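Local coordinates for endoribonuclease L-PSP/chorismate mutase-like domain-containing protein (Shewanella oneidensis, PDB 2OTM) that is of unknown function but belongs to the YjgF/chorismate mutase-like family, is a putative endoribonuclease and assembles from three copies of the chain, at residues B[27-31]-B[79-83]; B[50-56]-B[142-146]; B[70-74]-B[119-123]; B[91-97]-B[148-154]; B[98-102]-B[136-140]. All coordinates share one frame; numbering follows the deposited sequence. Where two conformers were deposited one is given.

Contact 1. Residues B[27-31]-B[79-83]; sequences YEPYS and QLKQA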
# COMPACT_ATOMS: atom_id res chain seq x y z
N TYR B 27 -2.86 -15.14 8.87
CA TYR B 27 -3.29 -13.74 9.07
C TYR B 27 -4.82 -13.68 9.17
O TYR B 27 -5.53 -14.66 8.87
CB TYR B 27 -2.79 -12.83 7.95
CG TYR B 27 -3.28 -13.19 6.57
CD1 TYR B 27 -4.47 -12.69 6.10
CD2 TYR B 27 -2.54 -14.04 5.74
CE1 TYR B 27 -4.95 -13.01 4.84
CE2 TYR B 27 -3.01 -14.38 4.48
CZ TYR B 27 -4.21 -13.86 4.03
OH TYR B 27 -4.70 -14.18 2.77
N GLU B 28 -5.31 -12.56 9.69
CA GLU B 28 -6.72 -12.33 9.91
C GLU B 28 -7.35 -11.75 8.65
O GLU B 28 -6.72 -10.93 7.97
CB GLU B 28 -6.93 -11.31 11.06
CG GLU B 28 -6.41 -11.77 12.41
CD GLU B 28 -7.17 -12.99 12.92
OE1 GLU B 28 -8.38 -13.09 12.62
OE2 GLU B 28 -6.55 -13.85 13.58
N PRO B 29 -8.56 -12.19 8.31
CA PRO B 29 -9.28 -11.58 7.19
C PRO B 29 -9.56 -10.11 7.32
O PRO B 29 -9.75 -9.46 6.32
CB PRO B 29 -10.61 -12.34 7.17
CG PRO B 29 -10.67 -13.06 8.42
CD PRO B 29 -9.28 -13.35 8.82
N TYR B 30 -9.61 -9.60 8.54
CA TYR B 30 -9.71 -8.17 8.76
C TYR B 30 -9.09 -7.83 10.10
O TYR B 30 -8.92 -8.71 10.97
CB TYR B 30 -11.16 -7.67 8.70
CG TYR B 30 -12.08 -8.23 9.76
CD1 TYR B 30 -12.23 -7.61 10.98
CD2 TYR B 30 -12.80 -9.38 9.52
CE1 TYR B 30 -13.06 -8.14 11.95
CE2 TYR B 30 -13.63 -9.91 10.47
CZ TYR B 30 -13.75 -9.29 11.69
OH TYR B 30 -14.59 -9.82 12.62
N SER B 31 -8.73 -6.56 10.26
CA SER B 31 -8.33 -6.06 11.55
C SER B 31 -8.99 -4.72 11.82
O SER B 31 -9.55 -4.08 10.93
CB SER B 31 -6.79 -5.98 11.66
OG SER B 31 -6.17 -5.14 10.71
N GLN B 79 -16.99 -9.70 3.47
CA GLN B 79 -16.07 -9.71 4.59
C GLN B 79 -16.46 -8.64 5.61
O GLN B 79 -16.44 -8.87 6.81
CB GLN B 79 -14.64 -9.45 4.09
CG GLN B 79 -13.57 -9.52 5.16
CD GLN B 79 -13.45 -10.91 5.69
OE1 GLN B 79 -12.88 -11.76 5.02
NE2 GLN B 79 -14.02 -11.15 6.87
N LEU B 80 -16.82 -7.46 5.10
CA LEU B 80 -17.20 -6.34 5.96
C LEU B 80 -18.49 -6.69 6.71
O LEU B 80 -18.62 -6.38 7.89
CB LEU B 80 -17.40 -5.06 5.15
CG LEU B 80 -16.16 -4.47 4.49
CD1 LEU B 80 -16.56 -3.25 3.70
CD2 LEU B 80 -15.07 -4.14 5.52
N LYS B 81 -19.42 -7.33 6.01
CA LYS B 81 -20.69 -7.70 6.65
C LYS B 81 -20.48 -8.70 7.78
O LYS B 81 -21.17 -8.66 8.81
CB LYS B 81 -21.67 -8.30 5.65
CG LYS B 81 -23.01 -8.68 6.32
CD LYS B 81 -24.19 -8.49 5.42
CE LYS B 81 -25.49 -9.03 6.06
NZ LYS B 81 -26.14 -8.07 7.02
N GLN B 82 -19.54 -9.62 7.58
CA GLN B 82 -19.20 -10.57 8.62
C GLN B 82 -18.62 -9.87 9.83
O GLN B 82 -18.94 -10.21 10.96
CB GLN B 82 -18.22 -11.61 8.10
CG GLN B 82 -18.07 -12.82 8.99
CD GLN B 82 -16.85 -13.64 8.61
OE1 GLN B 82 -16.98 -14.78 8.19
NE2 GLN B 82 -15.67 -13.03 8.71
N ALA B 83 -17.77 -8.88 9.60
CA ALA B 83 -17.17 -8.13 10.67
C ALA B 83 -18.18 -7.25 11.43
O ALA B 83 -18.10 -7.18 12.65
CB ALA B 83 -16.07 -7.26 10.12
O HOH W 1 -16.37 -8.24 14.28
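Y30 lays its ring over the methyl group of A83, where strand 30-33 of the YjgF-like sheet passes the C-terminal part of helix 62-84. This is a CH-pi contact. A83 CB lies 3.5 Å from the centroid of the Y30 ring and 15° off its normal. The ring reaches this place because CG of Y30 stands between its own backbone N and carbonyl carbon (chi1 63°). Q79, one helical turn before A83, comes to the edge of the same ring. Its NE2 is 3.4 Å from CD2 of Y30, and the amide is turned 47° against the ring. The Q79 chain bends at chi2, which lets its OE1 come within 3.2 Å of P29 CB. That oxygen also accepts a weak hydrogen bond from Q42 NE2. With a serine in place of Y30, the A83 methyl would probably lose its aromatic cover and the Q79 amide would be less restrained. Nearby, E28 makes a salt bridge to R129 of the second subunit, so the strand side of the contact borders a subunit interface. One water ties the ends together: it lies 2.9 Å from Y30 OH and donates to A83 O at 2.6 Å.

Contact 2. Residues B[50-56]-B[142-146]; sequences LLYQGQL and LNSLC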
# COMPACT_ATOMS: atom_id res chain seq x y z
N LEU B 50 -12.35 -19.48 -8.04
CA LEU B 50 -11.64 -18.27 -8.43
C LEU B 50 -11.89 -18.08 -9.90
O LEU B 50 -11.41 -18.85 -10.73
CB LEU B 50 -10.15 -18.38 -8.13
CG LEU B 50 -9.35 -17.12 -8.43
CD1 LEU B 50 -9.93 -15.97 -7.65
CD2 LEU B 50 -7.86 -17.35 -8.12
N LEU B 51 -12.69 -17.08 -10.24
CA LEU B 51 -13.26 -17.00 -11.57
C LEU B 51 -12.32 -16.43 -12.61
O LEU B 51 -12.48 -16.73 -13.79
CB LEU B 51 -14.56 -16.23 -11.51
CG LEU B 51 -15.76 -16.75 -12.26
CD1 LEU B 51 -16.11 -18.18 -11.79
CD2 LEU B 51 -16.92 -15.79 -12.02
N TYR B 52 -11.36 -15.63 -12.18
CA TYR B 52 -10.42 -14.95 -13.08
C TYR B 52 -8.98 -15.22 -12.68
O TYR B 52 -8.52 -14.78 -11.62
CB TYR B 52 -10.67 -13.46 -13.04
CG TYR B 52 -12.07 -13.08 -13.43
CD1 TYR B 52 -12.39 -12.84 -14.74
CD2 TYR B 52 -13.06 -12.98 -12.49
CE1 TYR B 52 -13.67 -12.47 -15.12
CE2 TYR B 52 -14.37 -12.63 -12.86
CZ TYR B 52 -14.65 -12.37 -14.16
OH TYR B 52 -15.93 -12.02 -14.55
N GLN B 53 -8.30 -15.96 -13.53
CA GLN B 53 -6.92 -16.31 -13.30
C GLN B 53 -6.10 -16.04 -14.54
O GLN B 53 -6.22 -16.74 -15.54
CB GLN B 53 -6.80 -17.78 -12.96
CG GLN B 53 -7.54 -18.17 -11.70
CD GLN B 53 -7.52 -19.67 -11.50
OE1 GLN B 53 -6.46 -20.26 -11.40
NE2 GLN B 53 -8.68 -20.27 -11.40
N GLY B 54 -5.29 -15.00 -14.47
CA GLY B 54 -4.51 -14.62 -15.61
C GLY B 54 -4.22 -13.13 -15.56
O GLY B 54 -4.21 -12.54 -14.49
N GLN B 55 -4.03 -12.53 -16.73
CA GLN B 55 -3.49 -11.20 -16.84
C GLN B 55 -4.36 -10.33 -17.75
O GLN B 55 -4.78 -10.76 -18.84
CB GLN B 55 -2.12 -11.32 -17.46
CG GLN B 55 -1.34 -10.04 -17.56
CD GLN B 55 0.05 -10.30 -18.09
OE1 GLN B 55 0.22 -10.63 -19.25
NE2 GLN B 55 1.04 -10.18 -17.25
N LEU B 56 -4.60 -9.10 -17.32
CA LEU B 56 -5.37 -8.13 -18.11
C LEU B 56 -4.65 -7.77 -19.39
O LEU B 56 -3.46 -7.45 -19.39
CB LEU B 56 -5.56 -6.84 -17.31
CG LEU B 56 -6.71 -5.96 -17.76
CD1 LEU B 56 -8.03 -6.71 -17.49
CD2 LEU B 56 -6.63 -4.57 -17.05
N LEU B 142 -2.59 -17.30 -6.19
CA LEU B 142 -3.53 -18.15 -6.91
C LEU B 142 -3.63 -17.79 -8.40
O LEU B 142 -4.57 -18.19 -9.06
CB LEU B 142 -4.94 -18.09 -6.26
CG LEU B 142 -5.07 -18.42 -4.74
CD1 LEU B 142 -6.50 -18.28 -4.25
CD2 LEU B 142 -4.60 -19.82 -4.48
N ASN B 143 -2.66 -17.03 -8.92
CA ASN B 143 -2.74 -16.50 -10.27
C ASN B 143 -4.01 -15.70 -10.53
O ASN B 143 -4.48 -15.60 -11.69
CB ASN B 143 -2.60 -17.62 -11.29
CG ASN B 143 -2.38 -17.12 -12.71
OD1 ASN B 143 -1.75 -16.07 -12.94
ND2 ASN B 143 -2.90 -17.88 -13.68
N SER B 144 -4.55 -15.10 -9.47
CA SER B 144 -5.71 -14.25 -9.59
C SER B 144 -5.45 -13.07 -10.51
O SER B 144 -4.37 -12.50 -10.55
CB SER B 144 -6.14 -13.74 -8.22
OG SER B 144 -7.40 -13.05 -8.27
N LEU B 145 -6.46 -12.66 -11.27
CA LEU B 145 -6.35 -11.45 -12.06
C LEU B 145 -6.26 -10.21 -11.17
O LEU B 145 -5.59 -9.24 -11.52
CB LEU B 145 -7.53 -11.32 -13.00
CG LEU B 145 -7.66 -10.03 -13.79
CD1 LEU B 145 -6.48 -9.89 -14.76
CD2 LEU B 145 -8.97 -10.14 -14.50
N CYS B 146 -6.91 -10.26 -10.01
CA CYS B 146 -6.95 -9.09 -9.16
C CYS B 146 -7.10 -9.42 -7.70
O CYS B 146 -7.47 -10.53 -7.31
CB CYS B 146 -8.09 -8.16 -9.59
SG CYS B 146 -9.78 -8.82 -9.34
O HOH W 2 -4.21 -20.33 -13.23
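L50 begins the contact by setting CD2 against L142, 3.5 Å from L142 CB. Its other methyl, CD1, faces S144 OG. Y52 follows, and its carbonyl O accepts a hydrogen bond from L145 N at 3.0 Å. The CB atoms of Y52 and L145 also touch, 3.8 Å apart. Q53 forms a single backbone bridge with S144. Its CG is anti to the carbonyl carbon (chi1 -61°) and the chain beyond is extended, which brings NE2 to L50 O, a hydrogen bond of 3.1 Å. G54 has backbone angles of 152° and -153°, where a side chain would collide with the Q53 carbonyl oxygen; its own O meets the L145 CA-H, with CA 3.4 Å from G54 O. At L56 the chain passes L145 CD1, which lies 3.3 Å from L56 N. L145 thus runs along the segment from Y52 to L56, with CD1 also close to G54 O. The contact joins the loop after strand 49-50 to the loop that leads into strand 146-153 of the main sheet. Y52 and L145 both pack on A68 of helix 62-84, L56 touches H109 and A112 of helix 109-124, and L50 and L142 rest on Y45 of strand 45-46.

Contact 3. Residues B[70-74]-B[119-123]; sequences RLATL and LLLEI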
# COMPACT_ATOMS: atom_id res chain seq x y z
N ARG B 70 -15.24 -6.01 -9.69
CA ARG B 70 -16.58 -5.95 -9.10
C ARG B 70 -16.81 -7.19 -8.22
O ARG B 70 -17.29 -7.07 -7.08
CB ARG B 70 -17.63 -5.83 -10.21
CG ARG B 70 -19.08 -5.73 -9.75
CD ARG B 70 -20.02 -5.57 -10.96
NE ARG B 70 -21.45 -5.65 -10.58
CZ ARG B 70 -22.23 -4.62 -10.22
NH1 ARG B 70 -21.76 -3.39 -10.16
NH2 ARG B 70 -23.50 -4.82 -9.92
N LEU B 71 -16.47 -8.37 -8.71
CA LEU B 71 -16.68 -9.60 -7.96
C LEU B 71 -15.78 -9.67 -6.72
O LEU B 71 -16.23 -10.08 -5.64
CB LEU B 71 -16.48 -10.83 -8.85
CG LEU B 71 -16.78 -12.20 -8.28
CD1 LEU B 71 -18.20 -12.29 -7.66
CD2 LEU B 71 -16.52 -13.26 -9.37
N ALA B 72 -14.51 -9.29 -6.86
CA ALA B 72 -13.61 -9.21 -5.69
C ALA B 72 -14.15 -8.25 -4.63
O ALA B 72 -14.04 -8.50 -3.41
CB ALA B 72 -12.20 -8.77 -6.15
N THR B 73 -14.75 -7.15 -5.08
CA THR B 73 -15.31 -6.15 -4.17
C THR B 73 -16.58 -6.70 -3.50
O THR B 73 -16.82 -6.45 -2.33
CB THR B 73 -15.57 -4.83 -4.88
OG1 THR B 73 -14.32 -4.33 -5.42
CG2 THR B 73 -16.13 -3.82 -3.90
N LEU B 74 -17.37 -7.46 -4.23
CA LEU B 74 -18.52 -8.13 -3.62
C LEU B 74 -18.05 -9.05 -2.51
O LEU B 74 -18.68 -9.11 -1.45
CB LEU B 74 -19.31 -8.92 -4.67
CG LEU B 74 -20.66 -9.47 -4.24
CD1 LEU B 74 -21.63 -8.31 -3.88
CD2 LEU B 74 -21.21 -10.35 -5.35
N LEU B 119 -19.04 -0.27 -7.72
CA LEU B 119 -19.88 -1.08 -6.81
C LEU B 119 -19.96 -0.45 -5.41
O LEU B 119 -21.02 -0.44 -4.76
CB LEU B 119 -19.37 -2.50 -6.71
CG LEU B 119 -20.27 -3.47 -5.92
CD1 LEU B 119 -21.60 -3.77 -6.61
CD2 LEU B 119 -19.46 -4.75 -5.67
N LEU B 120 -18.85 0.12 -4.95
CA LEU B 120 -18.85 0.78 -3.64
C LEU B 120 -19.88 1.92 -3.62
O LEU B 120 -20.66 2.08 -2.67
CB LEU B 120 -17.47 1.30 -3.30
CG LEU B 120 -16.39 0.23 -3.03
CD1 LEU B 120 -15.01 0.85 -2.71
CD2 LEU B 120 -16.86 -0.69 -1.87
N LEU B 121 -19.91 2.69 -4.70
CA LEU B 121 -20.87 3.80 -4.82
C LEU B 121 -22.31 3.28 -4.96
O LEU B 121 -23.22 3.82 -4.34
CB LEU B 121 -20.49 4.69 -5.99
CG LEU B 121 -19.19 5.50 -5.79
CD1 LEU B 121 -18.74 6.12 -7.10
CD2 LEU B 121 -19.37 6.54 -4.72
N GLU B 122 -22.50 2.23 -5.74
CA GLU B 122 -23.82 1.64 -5.94
C GLU B 122 -24.41 1.11 -4.63
O GLU B 122 -25.57 1.35 -4.30
CB GLU B 122 -23.69 0.50 -6.93
CG GLU B 122 -24.97 -0.26 -7.26
CD GLU B 122 -24.72 -1.38 -8.27
OE1 GLU B 122 -23.62 -1.42 -8.90
OE2 GLU B 122 -25.63 -2.22 -8.43
N ILE B 123 -23.59 0.45 -3.84
CA ILE B 123 -24.08 -0.25 -2.68
C ILE B 123 -24.10 0.65 -1.44
O ILE B 123 -25.04 0.55 -0.63
CB ILE B 123 -23.26 -1.54 -2.41
CG1 ILE B 123 -23.37 -2.50 -3.61
CG2 ILE B 123 -23.68 -2.26 -1.11
CD1 ILE B 123 -24.80 -2.85 -4.04
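L119 puts both of its methyls against helix 62-84. CD1 lies over one face of the R70 guanidinium, 3.5 Å above its plane and offset toward the rim. CD2 reaches the backbone, 3.5 Å from R70 O and 3.7 Å from L74 N, one turn further on. Having CG anti to the backbone N (chi1 -173°) aims this fork at the neighbouring helix. L120 comes next and touches T73 at about a right angle, with L120 CD2 3.8 Å from T73 CG2. The T73 hydroxyl is engaged within its own helix, hydrogen-bonded to C69 O. Here two helices lie side by side on one face of the mixed sheet, and helix 109-124 is the crossover of the beta-alpha-beta unit between parallel strands 92-100 and 131-136. The local axes are 10.8 Å apart at closest, at 52°. L120 also packs on I93, L96 and L150 of the sheet. One turn after L119, E122 meets R70, whose chain is extended as far as NE, in a salt bridge. R70 NH1 donates to E122 OE1 at 3.0 Å, nearly straight at 165°, reaching the syn side of that oxygen, which lies in the guanidinium plane.

Contact 4. Residues B[91-97]-B[148-154]; sequences KQIYRLE and VYLFAEL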
# COMPACT_ATOMS: atom_id res chain seq x y z
N LYS B 91 -19.71 3.87 8.58
CA LYS B 91 -19.83 5.30 8.32
C LYS B 91 -19.34 5.68 6.93
O LYS B 91 -19.94 6.49 6.26
CB LYS B 91 -19.02 6.09 9.34
CG LYS B 91 -19.62 6.01 10.73
CD LYS B 91 -18.88 6.92 11.71
CE LYS B 91 -19.55 6.87 13.09
NZ LYS B 91 -19.10 7.97 13.98
N GLN B 92 -18.23 5.07 6.50
CA GLN B 92 -17.71 5.29 5.15
C GLN B 92 -16.74 4.21 4.79
O GLN B 92 -16.04 3.71 5.64
CB GLN B 92 -16.98 6.65 5.01
CG GLN B 92 -15.94 6.92 6.08
CD GLN B 92 -15.00 8.11 5.73
OE1 GLN B 92 -14.97 8.60 4.59
NE2 GLN B 92 -14.24 8.55 6.72
N ILE B 93 -16.72 3.85 3.52
CA ILE B 93 -15.63 3.08 2.93
C ILE B 93 -14.71 4.14 2.40
O ILE B 93 -14.97 4.68 1.32
CB ILE B 93 -16.07 2.21 1.74
CG1 ILE B 93 -17.26 1.30 2.10
CG2 ILE B 93 -14.86 1.39 1.23
CD1 ILE B 93 -16.91 0.25 3.00
N TYR B 94 -13.69 4.52 3.17
CA TYR B 94 -12.89 5.69 2.84
C TYR B 94 -11.74 5.39 1.87
O TYR B 94 -11.16 6.32 1.30
CB TYR B 94 -12.33 6.39 4.08
CG TYR B 94 -11.43 5.56 4.94
CD1 TYR B 94 -10.07 5.51 4.70
CD2 TYR B 94 -11.93 4.84 6.02
CE1 TYR B 94 -9.22 4.77 5.49
CE2 TYR B 94 -11.06 4.05 6.82
CZ TYR B 94 -9.72 4.06 6.55
OH TYR B 94 -8.86 3.34 7.29
N ARG B 95 -11.41 4.11 1.70
CA ARG B 95 -10.26 3.74 0.86
C ARG B 95 -10.44 2.37 0.22
O ARG B 95 -10.90 1.42 0.85
CB ARG B 95 -9.01 3.74 1.72
CG ARG B 95 -7.70 3.42 1.01
CD ARG B 95 -7.20 4.63 0.37
NE ARG B 95 -5.76 4.66 0.23
CZ ARG B 95 -5.10 5.75 -0.15
NH1 ARG B 95 -5.76 6.85 -0.42
NH2 ARG B 95 -3.78 5.74 -0.26
N LEU B 96 -10.12 2.32 -1.07
CA LEU B 96 -10.05 1.09 -1.86
C LEU B 96 -8.61 0.95 -2.33
O LEU B 96 -8.07 1.92 -2.84
CB LEU B 96 -10.94 1.22 -3.09
CG LEU B 96 -10.71 0.31 -4.30
CD1 LEU B 96 -10.96 -1.15 -3.87
CD2 LEU B 96 -11.58 0.75 -5.50
N GLU B 97 -8.00 -0.22 -2.17
CA GLU B 97 -6.66 -0.47 -2.73
C GLU B 97 -6.75 -1.75 -3.55
O GLU B 97 -7.14 -2.80 -3.04
CB GLU B 97 -5.55 -0.46 -1.66
CG GLU B 97 -5.56 0.87 -0.83
CD GLU B 97 -4.50 1.02 0.24
OE1 GLU B 97 -3.74 0.07 0.56
OE2 GLU B 97 -4.45 2.13 0.81
N VAL B 148 -8.45 -7.12 -4.06
CA VAL B 148 -9.05 -5.90 -3.57
C VAL B 148 -8.95 -5.86 -2.05
O VAL B 148 -9.12 -6.89 -1.38
CB VAL B 148 -10.55 -5.80 -4.06
CG1 VAL B 148 -11.33 -4.80 -3.27
CG2 VAL B 148 -10.59 -5.50 -5.57
N TYR B 149 -8.66 -4.67 -1.52
CA TYR B 149 -8.61 -4.40 -0.10
C TYR B 149 -9.49 -3.18 0.16
O TYR B 149 -9.40 -2.17 -0.54
CB TYR B 149 -7.19 -4.04 0.34
CG TYR B 149 -6.18 -5.12 0.15
CD1 TYR B 149 -5.62 -5.38 -1.10
CD2 TYR B 149 -5.72 -5.85 1.23
CE1 TYR B 149 -4.66 -6.39 -1.26
CE2 TYR B 149 -4.76 -6.88 1.08
CZ TYR B 149 -4.25 -7.14 -0.18
OH TYR B 149 -3.29 -8.12 -0.30
N LEU B 150 -10.31 -3.26 1.20
CA LEU B 150 -11.19 -2.16 1.60
C LEU B 150 -10.85 -1.71 3.02
O LEU B 150 -10.36 -2.48 3.83
CB LEU B 150 -12.64 -2.59 1.57
CG LEU B 150 -13.24 -2.97 0.22
CD1 LEU B 150 -14.71 -3.24 0.38
CD2 LEU B 150 -13.02 -1.88 -0.81
N PHE B 151 -11.09 -0.43 3.27
CA PHE B 151 -10.87 0.21 4.55
C PHE B 151 -12.15 1.01 4.87
O PHE B 151 -12.61 1.80 4.03
CB PHE B 151 -9.72 1.19 4.45
CG PHE B 151 -8.40 0.56 4.05
CD1 PHE B 151 -8.13 0.27 2.73
CD2 PHE B 151 -7.44 0.30 4.98
CE1 PHE B 151 -6.94 -0.31 2.35
CE2 PHE B 151 -6.22 -0.27 4.60
CZ PHE B 151 -5.99 -0.57 3.30
N ALA B 152 -12.70 0.78 6.06
CA ALA B 152 -13.99 1.32 6.45
C ALA B 152 -13.86 1.99 7.80
O ALA B 152 -13.07 1.55 8.64
CB ALA B 152 -15.05 0.23 6.52
N GLU B 153 -14.64 3.04 7.98
CA GLU B 153 -14.78 3.74 9.26
C GLU B 153 -16.07 3.29 9.93
O GLU B 153 -17.12 3.27 9.29
CB GLU B 153 -14.84 5.26 9.04
CG GLU B 153 -14.78 6.03 10.33
CD GLU B 153 -14.96 7.53 10.18
OE1 GLU B 153 -15.22 8.03 9.07
OE2 GLU B 153 -14.87 8.20 11.22
N LEU B 154 -15.96 2.91 11.19
CA LEU B 154 -17.11 2.50 12.00
C LEU B 154 -17.43 3.59 13.01
O LEU B 154 -18.47 3.55 13.68
CB LEU B 154 -16.79 1.23 12.75
CG LEU B 154 -16.34 0.03 11.91
CD1 LEU B 154 -15.72 -0.98 12.85
CD2 LEU B 154 -17.50 -0.54 11.11
OXT LEU B 154 -16.62 4.51 13.20
O HOH W 3 -16.32 7.19 13.59
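L96 meets V148 and L150 at the apolar centre of this antiparallel strand pair, the middle of the mixed sheet of the YjgF-like fold. L96 CD1 lies 3.7 Å from V148 CG1 and 3.8 Å from L150 CD2. I93 and A152 continue this face with a CD1 to CB contact of 4.0 Å. Helices 62-84 and 109-124 cover it. E97 with Y149 and R95 with F151 are hydrogen-bonded pairs.

On the other face, F151 is the central side chain. Its CB sits over the Y94 ring, 3.9 Å from the centroid and 27° off the normal. Y94 CG stands between its backbone N and carbonyl carbon (chi1 60°), which brings the ring there. The F151 ring runs beside the R95 chain in the same direction, and E97 crosses it at about a right angle. Y94 and R95 both face F151, a classic beta bulge whose two bonds to F151 O are weak.

Farther out, R95 NE donates to the anti lone pair of E97 OE2 at 2.9 Å, almost straight at 173°. This salt bridge, within one strand, holds both side chains beside the F151 ring. R95 NH1 reaches T39 O of the third subunit. A second classic bulge sets K91 and Q92 opposite E153. Q92 NE2 donates to E153 OE1 at 2.6 Å, meeting it on the anti side, and also bonds I32 O of the third subunit. At the very edge, one water accepts from K91 NZ at 2.9 Å and donates to E153 OE2 and, at 2.7 Å, to L154 OXT.

Contact 5. Residues B[98-102]-B[136-140]; sequences GVLNV and TNPVM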
# COMPACT_ATOMS: atom_id res chain seq x y z
N GLY B 98 -6.40 -1.66 -4.83
CA GLY B 98 -6.54 -2.77 -5.76
C GLY B 98 -5.25 -3.09 -6.48
O GLY B 98 -4.51 -2.18 -6.84
N VAL B 99 -5.02 -4.38 -6.71
CA VAL B 99 -3.89 -4.89 -7.45
C VAL B 99 -4.41 -5.72 -8.61
O VAL B 99 -5.34 -6.54 -8.43
CB VAL B 99 -3.01 -5.86 -6.60
CG1 VAL B 99 -1.73 -6.17 -7.32
CG2 VAL B 99 -2.71 -5.30 -5.21
N LEU B 100 -3.81 -5.52 -9.77
CA LEU B 100 -4.10 -6.30 -10.97
C LEU B 100 -2.85 -6.83 -11.59
O LEU B 100 -1.81 -6.19 -11.54
CB LEU B 100 -4.86 -5.45 -12.01
CG LEU B 100 -6.27 -4.99 -11.59
CD1 LEU B 100 -6.28 -3.57 -11.09
CD2 LEU B 100 -7.27 -5.14 -12.72
N ASN B 101 -2.96 -7.98 -12.25
CA ASN B 101 -1.88 -8.45 -13.13
C ASN B 101 -2.22 -7.97 -14.53
O ASN B 101 -3.29 -8.31 -15.05
CB ASN B 101 -1.79 -9.98 -13.11
CG ASN B 101 -0.58 -10.48 -13.87
OD1 ASN B 101 0.17 -9.70 -14.48
ND2 ASN B 101 -0.38 -11.79 -13.85
N VAL B 102 -1.33 -7.14 -15.12
CA VAL B 102 -1.63 -6.40 -16.35
C VAL B 102 -0.47 -6.59 -17.34
O VAL B 102 0.70 -6.46 -16.99
CB VAL B 102 -1.88 -4.87 -16.06
CG1 VAL B 102 -2.26 -4.11 -17.33
CG2 VAL B 102 -2.98 -4.72 -15.01
N THR B 136 -0.05 -2.61 -10.29
CA THR B 136 0.06 -3.79 -11.06
C THR B 136 1.20 -4.60 -10.50
O THR B 136 2.28 -4.06 -10.18
CB THR B 136 0.27 -3.51 -12.57
OG1 THR B 136 1.47 -2.75 -12.75
CG2 THR B 136 -0.92 -2.72 -13.13
N ASN B 137 1.00 -5.91 -10.43
CA ASN B 137 2.07 -6.81 -9.98
C ASN B 137 2.19 -7.96 -10.96
O ASN B 137 1.18 -8.39 -11.54
CB ASN B 137 1.73 -7.45 -8.63
CG ASN B 137 1.82 -6.51 -7.42
OD1 ASN B 137 1.51 -6.96 -6.31
ND2 ASN B 137 2.21 -5.22 -7.60
N PRO B 138 3.42 -8.46 -11.17
CA PRO B 138 3.62 -9.48 -12.21
C PRO B 138 3.15 -10.87 -11.83
O PRO B 138 2.88 -11.71 -12.72
CB PRO B 138 5.13 -9.48 -12.41
CG PRO B 138 5.68 -8.94 -11.15
CD PRO B 138 4.67 -8.06 -10.54
N VAL B 139 3.09 -11.13 -10.53
CA VAL B 139 2.73 -12.47 -10.03
C VAL B 139 1.72 -12.27 -8.92
O VAL B 139 1.91 -11.43 -8.04
CB VAL B 139 4.00 -13.25 -9.48
CG1 VAL B 139 3.54 -14.59 -8.86
CG2 VAL B 139 5.06 -13.45 -10.58
N MSE B 140 0.66 -13.06 -8.95
CA MSE B 140 -0.46 -12.89 -8.02
C MSE B 140 -0.74 -14.17 -7.25
O MSE B 140 -0.59 -15.25 -7.78
CB MSE B 140 -1.74 -12.51 -8.80
CG MSE B 140 -1.64 -11.28 -9.62
SE MSE B 140 -1.62 -9.67 -8.53
CE MSE B 140 -3.53 -9.62 -8.12
O HOH W 4 3.17 -10.89 -15.19
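L100 and T136 make a parallel beta bridge at the end of the sheet, where strands 92-100 and 131-136 run out into loops. N137 N donates to L100 O at 3.0 Å with an angle of 154°. The same oxygen is touched by the CA-H of T136, with T136 CA 3.1 Å from L100 O. Beyond the bridge, V102 and T136 cross at about a right angle and are tightly packed, their CG2 atoms 3.4 Å apart. On the other side of the chain, V99 CG1 lies 3.5 Å from N137 OD1 and 3.7 Å from SE of M140, a selenomethionine. The M140 chain is bent at chi2 and chi3, which folds its CE back toward V99 O. N101 has CG anti to its N (chi1 -173°), and this lays the amide along the backbone of N137 and P138. Its CB touches M140 CG at 3.7 Å. N101 OD1 accepts a hydrogen bond from Q55 NE2. A leucine in place of N101 is likely to leave the Q55 amide without this acceptor. N137 ND2 donates to T136 O at 2.8 Å, which restrains the amide. N137 OD1 bonds T136 N of the second subunit, and T136 OG1 bonds V139 O of the third. Several polar atoms here are thus bonded to the chain's own loops or to neighbouring subunits, consistent with a part in holding the trimer together.

Overall arrangement
All five contacts lie within the one YjgF-like fold. Contact 4 joins strands 92-100 and 146-153 in the middle of the sheet. Contact 3 joins the two helices that cover it; their centres are about 12 Å apart, and T73 and L120 pack on that strand pair. Contact 1, its centre also about 12 Å from that of contact 4, ties helix 62-84 to the outer strand 30-33 and touches contact 4 through L80. Contacts 2 and 5 lie at the far end, their centres about 9 Å apart, linked by Q55 and N101. Contact 1 closes before contacts 4 and 5 open, and contact 2 encloses contacts 3 and 5 in sequence. The contacts also reach other subunits, with polar bonds across the interface in contacts 1, 4 and 5.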